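Local coordinates for p800 reaction center core protein (Heliobacterium modesticaldum, PDB 5V8K) that forms the core of a symmetric, homodimeric photosynthetic reaction center, holding bacteriochlorophylls g and g', a chlorophyll and a [4Fe-4S] iron-sulfur cluster in a transmembrane helical scaffold, at residues 61-66 with 232-237; 544-549 with 571-576. All coordinates share one frame; numbering follows the deposited sequence.

Interaction 1. Residues 61-66 with 232-237. With GBF (Bacteriochlorophyll g), chain V.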
loop_
_atom_site.group_PDB
_atom_site.type_symbol
_atom_site.label_atom_id
_atom_site.label_comp_id
_atom_site.label_asym_id
_atom_site.label_seq_id
_atom_site.Cartn_x
_atom_site.Cartn_y
_atom_site.Cartn_z
ATOM N N PHE A 61 -22.277 -24.218 -2.404
ATOM C CA PHE A 61 -23.666 -24.605 -2.168
ATOM C C PHE A 61 -24.057 -25.806 -3.027
ATOM O O PHE A 61 -24.863 -26.650 -2.601
ATOM C CB PHE A 61 -24.583 -23.414 -2.438
ATOM C CG PHE A 61 -24.573 -22.415 -1.351
ATOM C CD1 PHE A 61 -23.654 -21.394 -1.364
ATOM C CD2 PHE A 61 -25.438 -22.513 -0.292
ATOM C CE1 PHE A 61 -23.617 -20.469 -0.360
ATOM C CE2 PHE A 61 -25.398 -21.580 0.759
ATOM C CZ PHE A 61 -24.495 -20.577 0.724
ATOM N N TYR A 62 -23.484 -25.912 -4.224
ATOM C CA TYR A 62 -23.717 -27.106 -5.028
ATOM C C TYR A 62 -22.970 -28.296 -4.451
ATOM O O TYR A 62 -23.469 -29.429 -4.529
ATOM C CB TYR A 62 -23.318 -26.866 -6.494
ATOM C CG TYR A 62 -24.504 -26.383 -7.319
ATOM C CD1 TYR A 62 -24.830 -25.036 -7.395
ATOM C CD2 TYR A 62 -25.332 -27.304 -7.997
ATOM C CE1 TYR A 62 -25.934 -24.608 -8.113
ATOM C CE2 TYR A 62 -26.435 -26.895 -8.717
ATOM C CZ TYR A 62 -26.724 -25.560 -8.787
ATOM O OH TYR A 62 -27.808 -25.166 -9.495
ATOM N N ALA A 63 -21.789 -28.065 -3.856
ATOM C CA ALA A 63 -21.126 -29.141 -3.129
ATOM C C ALA A 63 -22.011 -29.659 -2.002
ATOM O O ALA A 63 -22.007 -30.861 -1.725
ATOM C CB ALA A 63 -19.768 -28.683 -2.561
ATOM N N ARG A 64 -22.804 -28.785 -1.374
ATOM C CA ARG A 64 -23.760 -29.257 -0.378
ATOM C C ARG A 64 -24.839 -30.131 -1.006
ATOM O O ARG A 64 -25.203 -31.177 -0.445
ATOM C CB ARG A 64 -24.376 -28.079 0.369
ATOM C CG ARG A 64 -23.367 -27.412 1.362
ATOM C CD ARG A 64 -23.466 -28.069 2.753
ATOM N NE ARG A 64 -24.499 -27.400 3.510
ATOM C CZ ARG A 64 -25.477 -27.964 4.211
ATOM N NH1 ARG A 64 -26.305 -27.167 4.862
ATOM N NH2 ARG A 64 -25.668 -29.277 4.256
ATOM N N LEU A 65 -25.373 -29.730 -2.173
ATOM C CA LEU A 65 -26.393 -30.559 -2.821
ATOM C C LEU A 65 -25.849 -31.954 -3.040
ATOM O O LEU A 65 -26.541 -32.957 -2.806
ATOM C CB LEU A 65 -26.821 -29.976 -4.167
ATOM C CG LEU A 65 -27.583 -28.658 -4.228
ATOM C CD1 LEU A 65 -27.990 -28.393 -5.653
ATOM C CD2 LEU A 65 -28.775 -28.723 -3.357
ATOM N N TYR A 66 -24.612 -32.018 -3.531
ATOM C CA TYR A 66 -23.915 -33.272 -3.746
ATOM C C TYR A 66 -23.866 -34.112 -2.478
ATOM O O TYR A 66 -24.193 -35.302 -2.493
ATOM C CB TYR A 66 -22.515 -32.959 -4.255
ATOM C CG TYR A 66 -21.630 -34.155 -4.341
ATOM C CD1 TYR A 66 -21.829 -35.111 -5.323
ATOM C CD2 TYR A 66 -20.589 -34.335 -3.434
ATOM C CE1 TYR A 66 -21.004 -36.229 -5.406
ATOM C CE2 TYR A 66 -19.771 -35.437 -3.507
ATOM C CZ TYR A 66 -19.986 -36.366 -4.493
ATOM O OH TYR A 66 -19.189 -37.458 -4.567
ATOM N N PHE A 232 -15.842 -32.688 5.845
ATOM C CA PHE A 232 -15.738 -31.667 4.817
ATOM C C PHE A 232 -15.038 -32.155 3.563
ATOM O O PHE A 232 -14.801 -31.358 2.650
ATOM C CB PHE A 232 -15.029 -30.436 5.388
ATOM C CG PHE A 232 -15.720 -29.861 6.548
ATOM C CD1 PHE A 232 -16.795 -29.010 6.360
ATOM C CD2 PHE A 232 -15.322 -30.179 7.832
ATOM C CE1 PHE A 232 -17.463 -28.476 7.435
ATOM C CE2 PHE A 232 -15.976 -29.653 8.907
ATOM C CZ PHE A 232 -17.062 -28.806 8.709
ATOM N N GLY A 233 -14.710 -33.443 3.485
ATOM C CA GLY A 233 -14.233 -34.017 2.231
ATOM C C GLY A 233 -15.259 -34.007 1.108
ATOM O O GLY A 233 -14.911 -34.313 -0.045
ATOM N N PHE A 234 -16.515 -33.675 1.405
ATOM C CA PHE A 234 -17.482 -33.652 0.314
ATOM C C PHE A 234 -17.142 -32.551 -0.673
ATOM O O PHE A 234 -17.523 -32.635 -1.834
ATOM C CB PHE A 234 -18.914 -33.488 0.847
ATOM C CG PHE A 234 -19.223 -32.114 1.409
ATOM C CD1 PHE A 234 -19.702 -31.114 0.568
ATOM C CD2 PHE A 234 -19.051 -31.828 2.770
ATOM C CE1 PHE A 234 -19.999 -29.866 1.028
ATOM C CE2 PHE A 234 -19.366 -30.537 3.280
ATOM C CZ PHE A 234 -19.829 -29.550 2.407
ATOM N N MET A 235 -16.396 -31.543 -0.242
ATOM C CA MET A 235 -15.986 -30.470 -1.143
ATOM C C MET A 235 -14.842 -30.895 -2.051
ATOM O O MET A 235 -14.759 -30.412 -3.185
ATOM C CB MET A 235 -15.592 -29.230 -0.344
ATOM C CG MET A 235 -16.761 -28.357 0.069
ATOM S SD MET A 235 -16.202 -26.984 1.119
ATOM C CE MET A 235 -16.222 -27.713 2.763
ATOM N N ARG A 236 -13.979 -31.810 -1.601
ATOM C CA ARG A 236 -12.988 -32.403 -2.506
ATOM C C ARG A 236 -13.675 -33.285 -3.544
ATOM O O ARG A 236 -13.384 -33.200 -4.740
ATOM C CB ARG A 236 -11.955 -33.246 -1.739
ATOM C CG ARG A 236 -10.957 -32.500 -0.863
ATOM C CD ARG A 236 -9.912 -33.486 -0.256
ATOM N NE ARG A 236 -10.528 -34.399 0.708
ATOM C CZ ARG A 236 -10.794 -35.686 0.487
ATOM N NH1 ARG A 236 -10.467 -36.251 -0.662
ATOM N NH2 ARG A 236 -11.387 -36.415 1.428
ATOM N N GLU A 237 -14.571 -34.161 -3.087
ATOM C CA GLU A 237 -15.211 -35.128 -3.977
ATOM C C GLU A 237 -16.088 -34.442 -5.005
ATOM O O GLU A 237 -16.053 -34.786 -6.184
ATOM C CB GLU A 237 -16.045 -36.104 -3.155
ATOM C CG GLU A 237 -15.234 -36.942 -2.186
ATOM C CD GLU A 237 -14.809 -38.237 -2.769
ATOM O OE1 GLU A 237 -13.591 -38.348 -3.040
ATOM O OE2 GLU A 237 -15.685 -39.125 -2.954
HETATM MG MG GBF V . -20.689 -21.682 8.139
HETATM C CHA GBF V . -20.923 -24.342 5.847
HETATM C CHB GBF V . -21.476 -19.594 5.687
HETATM C CHC GBF V . -21.277 -19.446 10.646
HETATM C CHD GBF V . -20.529 -24.267 10.661
HETATM N NA GBF V . -21.090 -21.898 6.186
HETATM C C1A GBF V . -21.120 -22.942 5.347
HETATM C C2A GBF V . -21.375 -22.721 3.865
HETATM C C3A GBF V . -21.312 -21.200 3.851
HETATM C C4A GBF V . -21.286 -20.881 5.333
HETATM C CMA GBF V . -20.064 -20.633 3.212
HETATM C CAA GBF V . -22.689 -23.247 3.260
HETATM C CBA GBF V . -23.955 -22.664 3.877
HETATM C CGA GBF V . -24.398 -23.436 5.073
HETATM O O1A GBF V . -24.232 -24.642 5.108
HETATM O O2A GBF V . -24.978 -22.743 6.208
HETATM N NB GBF V . -21.345 -19.770 8.143
HETATM C C1B GBF V . -21.525 -19.008 7.060
HETATM C C2B GBF V . -21.801 -17.705 7.498
HETATM C C3B GBF V . -21.755 -17.706 8.880
HETATM C C4B GBF V . -21.448 -19.017 9.241
HETATM C CMB GBF V . -22.103 -16.515 6.625
HETATM C CAB GBF V . -21.971 -16.560 9.806
HETATM C CBB GBF V . -22.051 -15.271 9.541
HETATM N NC GBF V . -20.812 -21.844 10.173
HETATM C C1C GBF V . -21.050 -20.854 11.028
HETATM C C2C GBF V . -21.110 -20.990 12.511
HETATM C C3C GBF V . -20.928 -22.424 12.338
HETATM C C4C GBF V . -20.729 -22.870 11.036
HETATM C CMC GBF V . -19.844 -20.322 13.052
HETATM C CAC GBF V . -20.910 -23.352 13.479
HETATM C CBC GBF V . -21.118 -22.857 14.892
HETATM N ND GBF V . -20.741 -23.704 8.347
HETATM C C1D GBF V . -20.605 -24.656 9.256
HETATM C C2D GBF V . -20.460 -26.219 8.917
HETATM C C3D GBF V . -20.602 -25.893 7.564
HETATM C C4D GBF V . -20.782 -24.508 7.221
HETATM C CMD GBF V . -20.275 -27.465 9.735
HETATM C CAD GBF V . -20.607 -26.640 6.276
HETATM O OBD GBF V . -20.568 -27.879 5.943
HETATM C CBD GBF V . -20.958 -25.673 5.191
HETATM C CGD GBF V . -20.023 -25.736 4.030
HETATM O O1D GBF V . -18.824 -25.693 4.137
HETATM O O2D GBF V . -20.549 -25.816 2.702
HETATM C CED GBF V . -19.649 -25.868 1.596
HETATM C C1 GBF V . -25.599 -23.530 7.231
HETATM C C2 GBF V . -26.245 -22.673 8.313
HETATM C C3 GBF V . -25.514 -22.134 9.306
HETATM C C4 GBF V . -24.042 -22.410 9.355
HETATM C C5 GBF V . -26.111 -21.280 10.413
HETATM C C6 GBF V . -27.369 -20.504 10.008
HETATM C C7 GBF V . -28.123 -19.989 11.222
HETATM C C8 GBF V . -28.996 -18.965 11.135
HETATM C C9 GBF V . -29.243 -18.291 9.826
HETATM C C10 GBF V . -29.768 -18.473 12.333
HETATM C C11 GBF V . -28.850 -17.700 13.252
HETATM C C12 GBF V . -29.379 -17.851 14.649
HETATM C C13 GBF V . -28.606 -17.608 15.711
HETATM C C14 GBF V . -27.176 -17.154 15.542
HETATM C C15 GBF V . -29.203 -17.763 17.091
HETATM O O HOH W 1 -18.399 -38.629 -2.117
#

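Interaction 2. Residues 544-549 with 571-576. With AOH (8(1)-OH-Chlorophyll aF), chain E.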
loop_
_atom_site.group_PDB
_atom_site.type_symbol
_atom_site.label_atom_id
_atom_site.label_comp_id
_atom_site.label_asym_id
_atom_site.label_seq_id
_atom_site.Cartn_x
_atom_site.Cartn_y
_atom_site.Cartn_z
ATOM N N GLY A 544 -8.936 17.724 5.881
ATOM C CA GLY A 544 -9.146 19.131 5.591
ATOM C C GLY A 544 -8.780 19.511 4.172
ATOM O O GLY A 544 -9.475 20.305 3.528
ATOM N N SER A 545 -7.663 18.978 3.672
ATOM C CA SER A 545 -7.292 19.194 2.278
ATOM C C SER A 545 -8.455 18.864 1.347
ATOM O O SER A 545 -8.779 19.630 0.434
ATOM C CB SER A 545 -6.084 18.335 1.926
ATOM O OG SER A 545 -5.706 18.586 0.598
ATOM N N ARG A 546 -9.069 17.695 1.556
ATOM C CA ARG A 546 -10.141 17.221 0.696
ATOM C C ARG A 546 -11.407 18.071 0.815
ATOM O O ARG A 546 -12.083 18.329 -0.183
ATOM C CB ARG A 546 -10.429 15.761 1.043
ATOM C CG ARG A 546 -9.298 14.825 0.604
ATOM C CD ARG A 546 -9.330 13.484 1.325
ATOM N NE ARG A 546 -10.668 12.947 1.563
ATOM C CZ ARG A 546 -11.106 12.512 2.739
ATOM N NH1 ARG A 546 -12.353 12.081 2.862
ATOM N NH2 ARG A 546 -10.335 12.525 3.813
ATOM N N ASP A 547 -11.751 18.518 2.022
ATOM C CA ASP A 547 -12.947 19.336 2.194
ATOM C C ASP A 547 -12.790 20.677 1.482
ATOM O O ASP A 547 -13.734 21.183 0.874
ATOM C CB ASP A 547 -13.205 19.521 3.683
ATOM C CG ASP A 547 -14.657 19.910 3.996
ATOM O OD1 ASP A 547 -15.601 19.219 3.526
ATOM O OD2 ASP A 547 -14.834 20.908 4.718
ATOM N N GLU A 548 -11.580 21.221 1.495
ATOM C CA GLU A 548 -11.259 22.467 0.810
ATOM C C GLU A 548 -11.263 22.280 -0.699
ATOM O O GLU A 548 -11.776 23.124 -1.433
ATOM C CB GLU A 548 -9.884 22.959 1.294
ATOM C CG GLU A 548 -9.370 24.269 0.740
ATOM C CD GLU A 548 -8.068 24.722 1.428
ATOM O OE1 GLU A 548 -8.093 25.817 2.046
ATOM O OE2 GLU A 548 -7.033 23.984 1.342
ATOM N N GLY A 549 -10.697 21.174 -1.184
ATOM C CA GLY A 549 -10.671 20.932 -2.613
ATOM C C GLY A 549 -12.048 20.580 -3.152
ATOM O O GLY A 549 -12.361 20.859 -4.312
ATOM N N ARG A 571 -19.392 17.929 0.445
ATOM C CA ARG A 571 -18.325 18.015 1.442
ATOM C C ARG A 571 -17.514 16.744 1.332
ATOM O O ARG A 571 -17.943 15.760 0.709
ATOM C CB ARG A 571 -18.878 18.192 2.863
ATOM C CG ARG A 571 -19.840 17.088 3.271
ATOM C CD ARG A 571 -20.130 17.126 4.755
ATOM N NE ARG A 571 -21.033 16.042 5.171
ATOM C CZ ARG A 571 -20.653 14.799 5.466
ATOM N NH1 ARG A 571 -19.360 14.417 5.394
ATOM N NH2 ARG A 571 -21.565 13.924 5.856
ATOM N N ALA A 572 -16.319 16.772 1.910
ATOM C CA ALA A 572 -15.580 15.526 2.002
ATOM C C ALA A 572 -16.196 14.672 3.100
ATOM O O ALA A 572 -16.822 15.171 4.043
ATOM C CB ALA A 572 -14.097 15.794 2.275
ATOM N N LEU A 573 -16.055 13.370 2.954
ATOM C CA LEU A 573 -16.322 12.482 4.069
ATOM C C LEU A 573 -15.611 13.013 5.316
ATOM O O LEU A 573 -14.486 13.516 5.240
ATOM C CB LEU A 573 -15.834 11.082 3.737
ATOM C CG LEU A 573 -16.461 10.393 2.528
ATOM C CD1 LEU A 573 -15.603 9.232 2.253
ATOM C CD2 LEU A 573 -17.798 9.952 2.860
ATOM N N SER A 574 -16.288 12.937 6.453
ATOM C CA SER A 574 -15.761 13.418 7.718
ATOM C C SER A 574 -14.712 12.455 8.257
ATOM O O SER A 574 -14.514 11.361 7.734
ATOM C CB SER A 574 -16.886 13.587 8.732
ATOM O OG SER A 574 -17.472 12.337 9.075
ATOM N N LEU A 575 -14.013 12.887 9.314
ATOM C CA LEU A 575 -13.027 12.019 9.954
ATOM C C LEU A 575 -13.657 10.683 10.294
ATOM O O LEU A 575 -13.126 9.631 9.941
ATOM C CB LEU A 575 -12.449 12.669 11.224
ATOM C CG LEU A 575 -11.618 13.945 11.029
ATOM C CD1 LEU A 575 -11.236 14.476 12.342
ATOM C CD2 LEU A 575 -10.331 13.700 10.184
ATOM N N LYS A 576 -14.805 10.715 10.974
ATOM C CA LYS A 576 -15.461 9.497 11.441
ATOM C C LYS A 576 -15.926 8.615 10.286
ATOM O O LYS A 576 -15.738 7.391 10.322
ATOM C CB LYS A 576 -16.650 9.855 12.331
ATOM C CG LYS A 576 -16.259 10.557 13.567
ATOM C CD LYS A 576 -17.442 11.205 14.278
ATOM C CE LYS A 576 -18.173 10.219 15.116
ATOM N NZ LYS A 576 -19.003 10.917 16.097
HETATM C C1 AOH E . -9.188 15.455 -11.226
HETATM C C2 AOH E . -9.475 13.989 -11.041
HETATM C C3 AOH E . -8.669 13.020 -11.453
HETATM C C4 AOH E . -7.405 13.309 -12.158
HETATM C C5 AOH E . -9.107 11.601 -11.246
HETATM C C6 AOH E . -9.790 11.047 -12.490
HETATM C C7 AOH E . -9.888 9.558 -12.244
HETATM C C8 AOH E . -10.423 8.729 -13.133
HETATM C C9 AOH E . -11.007 9.298 -14.392
HETATM C C10 AOH E . -10.557 7.266 -12.791
HETATM C C11 AOH E . -9.395 6.320 -12.980
HETATM C C15 AOH E . -7.909 3.804 -13.413
HETATM C C14 AOH E . -9.930 2.459 -12.518
HETATM C C13 AOH E . -9.303 3.786 -12.869
HETATM C C12 AOH E . -9.966 4.943 -12.676
HETATM N NB AOH E . -6.856 10.220 -5.633
HETATM N ND AOH E . -6.552 13.141 -2.825
HETATM C C1A AOH E . -8.181 14.235 -5.181
HETATM C C1B AOH E . -7.570 10.245 -6.778
HETATM C C1C AOH E . -5.112 9.277 -3.358
HETATM C C1D AOH E . -5.904 13.165 -1.652
HETATM C C2A AOH E . -8.794 14.967 -6.341
HETATM C C2B AOH E . -7.545 9.023 -7.446
HETATM C C2C AOH E . -4.192 8.817 -2.426
HETATM C C2D AOH E . -6.058 14.390 -1.029
HETATM C C3A AOH E . -9.157 13.736 -7.173
HETATM C C3B AOH E . -6.728 8.220 -6.657
HETATM C C3C AOH E . -4.088 9.808 -1.470
HETATM C C3D AOH E . -6.840 15.154 -1.889
HETATM C C4A AOH E . -8.407 12.582 -6.559
HETATM C C4B AOH E . -6.302 8.992 -5.578
HETATM C C4C AOH E . -4.969 10.810 -1.911
HETATM C C4D AOH E . -7.107 14.379 -3.016
HETATM C CAA AOH E . -7.815 15.949 -6.967
HETATM C CAB AOH E . -6.528 6.837 -7.056
HETATM C CAC AOH E . -3.176 9.762 -0.322
HETATM C CAD AOH E . -7.336 16.515 -2.234
HETATM C CBA AOH E . -8.546 16.953 -7.861
HETATM C CBB AOH E . -6.098 5.851 -6.326
HETATM C CBC AOH E . -3.806 10.068 0.998
HETATM C CBD AOH E . -8.055 16.432 -3.542
HETATM C CED AOH E . -11.850 16.282 -2.828
HETATM C CGA AOH E . -8.397 16.676 -9.328
HETATM C CGD AOH E . -9.501 16.824 -3.374
HETATM C CHA AOH E . -7.876 15.038 -3.976
HETATM C CHB AOH E . -8.326 11.437 -7.243
HETATM C CHC AOH E . -5.456 8.468 -4.518
HETATM C CHD AOH E . -5.113 12.029 -1.136
HETATM C CMA AOH E . -10.650 13.436 -7.167
HETATM C CMB AOH E . -8.240 8.621 -8.727
HETATM C CMC AOH E . -3.432 7.522 -2.459
HETATM C CMD AOH E . -5.485 14.729 0.318
HETATM N NA AOH E . -7.931 12.940 -5.355
HETATM N NC AOH E . -5.616 10.475 -3.038
HETATM O O1 AOH E . -2.087 10.700 -0.507
HETATM O O1A AOH E . -7.314 16.397 -9.827
HETATM O O1D AOH E . -9.903 17.933 -3.682
HETATM O O2A AOH E . -9.485 16.081 -9.983
HETATM O O2D AOH E . -10.461 15.883 -2.850
HETATM O OBD AOH E . -7.417 17.395 -1.308
HETATM MG MG AOH E . -6.930 11.638 -4.143
HETATM O O HOH W 2 -12.320 11.426 5.719
HETATM O O HOH W 3 -8.890 10.812 -3.071
#

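Interaction 1. Residues 61-66 with 232-237
The ring of Phe234 meets Ala63 O and the backbone N of Arg64 obliquely, its CD1 lying 3.3 Å from Ala63 O, while bacteriochlorophyll g closes its edge, with the ester oxygen O2D in the ring plane. Its first torsion (chi1 71°) sets CG between the backbone N and the carbonyl carbon, which turns the ring toward helix 58-67. The small methyl of Ala63 suits this close approach: its CB packs 3.8 Å from Phe234 CE1. Beside it, the flexible thioether of Met235 reaches the pigment, SD 3.7 Å from the ester methyl CED. Phe61 takes the pigment's CAA over one face. Arg64 CD lies 3.9 Å from Phe234 CZ, guanidinium and ring planes 66° apart; the bent chain lets NE donate to pigment O1A at 3.2 Å, with a weak second bond from NH1, and NH1 and NH2 also bond to other bacteriochlorophylls. Tyr66 lays its ring obliquely against Glu237 CB, and one water joins Tyr66 OH (2.8 Å) to Glu237 OE2 (2.9 Å). The contact thus seats short helix 234-240 on helix 58-67, with helix 258-291 packed against Met235 and helix 77-97 against Tyr62 and Leu65.

Interaction 2. Residues 544-549 with 571-576
The turn that leads into helix 575-599, with Ser574 as its N-cap, lies against helix 543-560, where Asp547 receives the backbone of Ala572. Ala572 N donates to Asp547 OD1 at 3.0 Å (161°), which accepts through its anti lone pair. With CG of Asp547 swung opposite its own N (chi1 -159°), the short carboxylate reaches the loop, and its OD2 bonds Trp408 of the second subunit. Ala572 is small enough for CB to nestle against the helix backbone, 3.6 Å from Asp547 N, and it also lies over one face of the Arg546 guanidinium. That guanidinium has Leu573 CB at its edge, in plane, and NH1 donates to a water (2.9 Å) that in turn donates to Ser574 O. Arg546 CG meanwhile rests 3.5 Å from chlorophyll atom C3D, so the long side chain spans pigment and loop. An alanine at this position would probably leave the water without the NH1 donor and open a gap between the chlorophyll and Leu573. Ser545 OG donates to the pigment's OBD at 2.8 Å, a job for a short hydroxyl. Arg571 NH1 turns back to Ala572 O and also pairs with Glu577. Helix 543-560 thus joins the start of helix 575-599, whose Leu575 touches the iron-sulfur cluster, while Glu548 forms salt bridges with Arg398 and Lys417 of the second subunit.

Interaction 1 closes before interaction 2 opens along the chain, and the two share no helix: the first joins helices 58-67 and 234-240, the second helix 543-560 and the start of helix 575-599. Their centres lie about 48 Å apart on opposite sides of the chain's centre, with nearest atoms about 31 Å apart, so neither touches the other. Both bring protein segments together beside a pigment, a bacteriochlorophyll g in interaction 1 and a chlorophyll in interaction 2. Residues 61-66 and 232-237 meet no other protein chain, whereas 544-549 with 571-576 borders the second subunit and the iron-sulfur cluster, consistent with interaction 1 lining a pigment pocket within one subunit and interaction 2 lining another near the subunit interface.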